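Local coordinates for protein choloylglycine hydrolase (PDB 2BJF) that hydrolyses the amide bond of glycine- and taurine-conjugated bile salts, releasing free bile acids, and can also transfer bile acyl groups to amines, at residues V119-I128 / I154-V165. Residues are numbered along the deposited sequence; the frame is centred on the assembly and turned at random.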
loop_
_atom_site.group_PDB
_atom_site.type_symbol
_atom_site.label_atom_id
_atom_site.label_comp_id
_atom_site.label_asym_id
_atom_site.label_seq_id
_atom_site.Cartn_x
_atom_site.Cartn_y
_atom_site.Cartn_z
ATOM N N VAL A 119 28.735 -24.794 12.900
ATOM C CA VAL A 119 28.921 -23.339 12.831
ATOM C C VAL A 119 28.289 -22.645 14.041
ATOM O O VAL A 119 28.914 -21.780 14.658
ATOM C CB VAL A 119 28.334 -22.749 11.515
ATOM C CG1 VAL A 119 28.417 -21.230 11.509
ATOM C CG2 VAL A 119 29.060 -23.308 10.308
ATOM N N LYS A 120 27.058 -23.038 14.372
ATOM C CA LYS A 120 26.335 -22.489 15.523
ATOM C C LYS A 120 27.150 -22.587 16.809
ATOM O O LYS A 120 27.219 -21.630 17.584
ATOM C CB LYS A 120 24.987 -23.194 15.708
ATOM C CG LYS A 120 23.893 -22.730 14.750
ATOM C CD LYS A 120 22.542 -23.370 15.073
ATOM C CE LYS A 120 21.843 -22.673 16.237
ATOM N NZ LYS A 120 20.481 -23.231 16.502
ATOM N N GLU A 121 27.775 -23.743 17.021
ATOM C CA GLU A 121 28.606 -23.970 18.201
ATOM C C GLU A 121 29.837 -23.061 18.207
ATOM O O GLU A 121 30.188 -22.490 19.241
ATOM C CB GLU A 121 29.013 -25.445 18.292
ATOM C CG GLU A 121 29.760 -25.832 19.571
ATOM C CD GLU A 121 28.915 -25.729 20.838
ATOM O OE1 GLU A 121 27.685 -25.528 20.752
ATOM O OE2 GLU A 121 29.497 -25.855 21.933
ATOM N N ALA A 122 30.470 -22.921 17.044
ATOM C CA ALA A 122 31.671 -22.099 16.898
ATOM C C ALA A 122 31.400 -20.601 17.043
ATOM O O ALA A 122 32.291 -19.838 17.418
ATOM C CB ALA A 122 32.344 -22.386 15.567
ATOM N N LEU A 123 30.168 -20.187 16.748
ATOM C CA LEU A 123 29.793 -18.774 16.808
ATOM C C LEU A 123 29.444 -18.282 18.213
ATOM O O LEU A 123 29.378 -17.073 18.451
ATOM C CB LEU A 123 28.641 -18.476 15.842
ATOM C CG LEU A 123 28.960 -18.486 14.345
ATOM C CD1 LEU A 123 27.682 -18.314 13.552
ATOM C CD2 LEU A 123 29.976 -17.410 13.968
ATOM N N LYS A 124 29.234 -19.216 19.139
ATOM C CA LYS A 124 28.882 -18.878 20.524
ATOM C C LYS A 124 29.898 -17.938 21.171
ATOM O O LYS A 124 29.522 -17.022 21.906
ATOM C CB LYS A 124 28.706 -20.143 21.369
ATOM C CG LYS A 124 27.423 -20.908 21.082
ATOM C CD LYS A 124 27.270 -22.100 22.010
ATOM C CE LYS A 124 25.925 -22.779 21.811
ATOM N NZ LYS A 124 25.720 -23.897 22.773
ATOM N N ASN A 125 31.178 -18.160 20.881
ATOM C CA ASN A 125 32.254 -17.329 21.419
ATOM C C ASN A 125 32.963 -16.500 20.341
ATOM O O ASN A 125 34.106 -16.076 20.519
ATOM C CB ASN A 125 33.256 -18.199 22.189
ATOM C CG ASN A 125 34.180 -17.385 23.081
ATOM O OD1 ASN A 125 33.751 -16.448 23.760
ATOM N ND2 ASN A 125 35.458 -17.741 23.084
ATOM N N ALA A 126 32.273 -16.260 19.228
ATOM C CA ALA A 126 32.867 -15.527 18.112
ATOM C C ALA A 126 32.626 -14.020 18.187
ATOM O O ALA A 126 31.678 -13.555 18.828
ATOM C CB ALA A 126 32.381 -16.088 16.779
ATOM N N ASN A 127 33.509 -13.271 17.532
ATOM C CA ASN A 127 33.402 -11.824 17.408
ATOM C C ASN A 127 33.915 -11.390 16.042
ATOM O O ASN A 127 34.982 -11.827 15.610
ATOM C CB ASN A 127 34.199 -11.121 18.511
ATOM C CG ASN A 127 34.229 -9.612 18.339
ATOM O OD1 ASN A 127 33.213 -8.934 18.502
ATOM N ND2 ASN A 127 35.399 -9.078 18.008
ATOM N N ILE A 128 33.155 -10.536 15.366
ATOM C CA ILE A 128 33.555 -10.045 14.051
ATOM C C ILE A 128 34.235 -8.681 14.186
ATOM O O ILE A 128 33.657 -7.736 14.726
ATOM C CB ILE A 128 32.368 -10.031 13.057
ATOM C CG1 ILE A 128 31.786 -11.445 12.936
ATOM C CG2 ILE A 128 32.817 -9.528 11.689
ATOM C CD1 ILE A 128 30.439 -11.530 12.249
ATOM N N ILE A 154 20.516 -20.451 9.234
ATOM C CA ILE A 154 20.728 -19.466 10.298
ATOM C C ILE A 154 21.114 -18.099 9.730
ATOM O O ILE A 154 21.574 -17.997 8.588
ATOM C CB ILE A 154 21.779 -19.931 11.352
ATOM C CG1 ILE A 154 23.109 -20.304 10.684
ATOM C CG2 ILE A 154 21.224 -21.085 12.196
ATOM C CD1 ILE A 154 24.282 -20.424 11.653
ATOM N N VAL A 155 20.900 -17.058 10.529
ATOM C CA VAL A 155 21.269 -15.693 10.166
ATOM C C VAL A 155 22.223 -15.147 11.223
ATOM O O VAL A 155 21.955 -15.247 12.423
ATOM C CB VAL A 155 20.023 -14.779 10.027
ATOM C CG1 VAL A 155 20.425 -13.318 9.830
ATOM C CG2 VAL A 155 19.145 -15.250 8.870
ATOM N N VAL A 156 23.339 -14.584 10.766
ATOM C CA VAL A 156 24.374 -14.060 11.657
ATOM C C VAL A 156 24.457 -12.542 11.537
ATOM O O VAL A 156 24.756 -12.011 10.467
ATOM C CB VAL A 156 25.756 -14.685 11.345
ATOM C CG1 VAL A 156 26.811 -14.169 12.315
ATOM C CG2 VAL A 156 25.682 -16.206 11.394
ATOM N N GLU A 157 24.184 -11.851 12.643
ATOM C CA GLU A 157 24.207 -10.390 12.671
ATOM C C GLU A 157 24.918 -9.895 13.921
ATOM O O GLU A 157 24.515 -10.224 15.036
ATOM C CB GLU A 157 22.781 -9.822 12.617
ATOM C CG GLU A 157 22.031 -10.163 11.334
ATOM C CD GLU A 157 20.612 -9.620 11.277
ATOM O OE1 GLU A 157 20.032 -9.287 12.335
ATOM O OE2 GLU A 157 20.072 -9.542 10.154
ATOM N N GLN A 158 25.980 -9.116 13.739
ATOM C CA GLN A 158 26.647 -8.502 14.881
ATOM C C GLN A 158 26.188 -7.066 15.073
ATOM O O GLN A 158 26.334 -6.227 14.180
ATOM C CB GLN A 158 28.171 -8.574 14.776
ATOM C CG GLN A 158 28.867 -8.141 16.067
ATOM C CD GLN A 158 30.309 -8.591 16.157
ATOM O OE1 GLN A 158 30.608 -9.784 16.088
ATOM N NE2 GLN A 158 31.214 -7.633 16.338
ATOM N N THR A 159 25.626 -6.804 16.248
ATOM C CA THR A 159 25.165 -5.474 16.625
ATOM C C THR A 159 26.057 -4.924 17.741
ATOM O O THR A 159 27.025 -5.574 18.144
ATOM C CB THR A 159 23.694 -5.504 17.096
ATOM O OG1 THR A 159 23.574 -6.359 18.240
ATOM C CG2 THR A 159 22.779 -6.010 15.985
ATOM N N LYS A 160 25.727 -3.731 18.233
ATOM C CA LYS A 160 26.462 -3.110 19.340
ATOM C C LYS A 160 26.303 -3.885 20.652
ATOM O O LYS A 160 27.107 -3.732 21.575
ATOM C CB LYS A 160 26.044 -1.643 19.519
ATOM C CG LYS A 160 24.561 -1.423 19.805
ATOM C CD LYS A 160 24.223 0.059 19.876
ATOM C CE LYS A 160 22.727 0.274 20.036
ATOM N NZ LYS A 160 22.358 1.715 19.955
ATOM N N GLU A 161 25.266 -4.718 20.715
ATOM C CA GLU A 161 24.975 -5.533 21.889
ATOM C C GLU A 161 25.796 -6.824 21.899
ATOM O O GLU A 161 26.530 -7.088 22.853
ATOM C CB GLU A 161 23.475 -5.846 21.953
ATOM C CG GLU A 161 23.019 -6.542 23.232
ATOM C CD GLU A 161 21.570 -7.010 23.176
ATOM O OE1 GLU A 161 20.945 -6.937 22.094
ATOM O OE2 GLU A 161 21.055 -7.458 24.222
ATOM N N LYS A 162 25.670 -7.619 20.833
ATOM C CA LYS A 162 26.288 -8.948 20.760
ATOM C C LYS A 162 26.276 -9.520 19.339
ATOM O O LYS A 162 25.697 -8.926 18.427
ATOM C CB LYS A 162 25.578 -9.921 21.715
ATOM C CG LYS A 162 24.060 -9.988 21.536
ATOM C CD LYS A 162 23.390 -10.856 22.595
ATOM C CE LYS A 162 23.443 -12.335 22.239
ATOM N NZ LYS A 162 22.757 -13.170 23.265
ATOM N N LEU A 163 26.923 -10.671 19.164
ATOM C CA LEU A 163 26.836 -11.422 17.913
ATOM C C LEU A 163 25.605 -12.326 17.942
ATOM O O LEU A 163 25.596 -13.361 18.620
ATOM C CB LEU A 163 28.111 -12.241 17.666
ATOM C CG LEU A 163 28.169 -13.091 16.387
ATOM C CD1 LEU A 163 28.167 -12.224 15.138
ATOM C CD2 LEU A 163 29.385 -13.998 16.392
ATOM N N ASN A 164 24.569 -11.926 17.210
ATOM C CA ASN A 164 23.314 -12.671 17.167
ATOM C C ASN A 164 23.320 -13.779 16.119
ATOM O O ASN A 164 23.744 -13.568 14.981
ATOM C CB ASN A 164 22.132 -11.728 16.916
ATOM C CG ASN A 164 21.866 -10.791 18.082
ATOM O OD1 ASN A 164 21.710 -9.584 17.896
ATOM N ND2 ASN A 164 21.807 -11.342 19.291
ATOM N N VAL A 165 22.847 -14.958 16.520
ATOM C CA VAL A 165 22.691 -16.093 15.610
ATOM C C VAL A 165 21.233 -16.551 15.677
ATOM O O VAL A 165 20.811 -17.164 16.661
ATOM C CB VAL A 165 23.654 -17.268 15.947
ATOM C CG1 VAL A 165 23.451 -18.430 14.977
ATOM C CG2 VAL A 165 25.106 -16.810 15.917
HETATM O O HOH W 1 27.217 -15.677 19.504
#
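L123 and I128 pack on the hairpin of strands 153-158 and 163-167 in a mainly apolar, buried contact, where the end of helix 116-123 and the short strand 126-129 cover one face of the hairpin. The helix segment 119-123 runs almost antiparallel to strand segment 163-165, at 159°, with their axes 9.9 Å apart. L123 points its CD1 at V156, meeting CG2 tip to tip at 3.6 Å, while the same methyl lies across V165 CG2. One turn back, the K120 stem lies over I154, CG to CD1 at 3.9 Å; its ammonium group goes on to a salt bridge with D167. The hairpin forms the edge of the larger antiparallel sheet, next to strand 142-147, in the αββα core characteristic of N-terminal nucleophile hydrolases. F105 and W108 of helix 105-112 also pack on L123.

L163, its CG anti to the backbone N (chi1 180°), splits its methyls between two partners: CD2 sits 3.7 Å from A126 CB, and CD1 meets I128 CD1 at the same distance, the two side chains crossing at about a right angle. Beyond them Q158 holds the backbone of I128 through its amide. Its OE1 accepts a nearly straight bond from I128 N (2.8 Å, 166°), the donor somewhat tilted from the carbonyl plane, and its NE2 gives a weak bond to I128 O. With CG anti to its own N and the chain extended beyond, Q158 can span the gap to a strand outside its sheet. NE2 also donates weakly to N127 OD1 and, outside the two segments, bonds to S88 O; the ND2 of N127 turns to S90 and N99. A water bridges L123 O and L163 O, donating to both carbonyls.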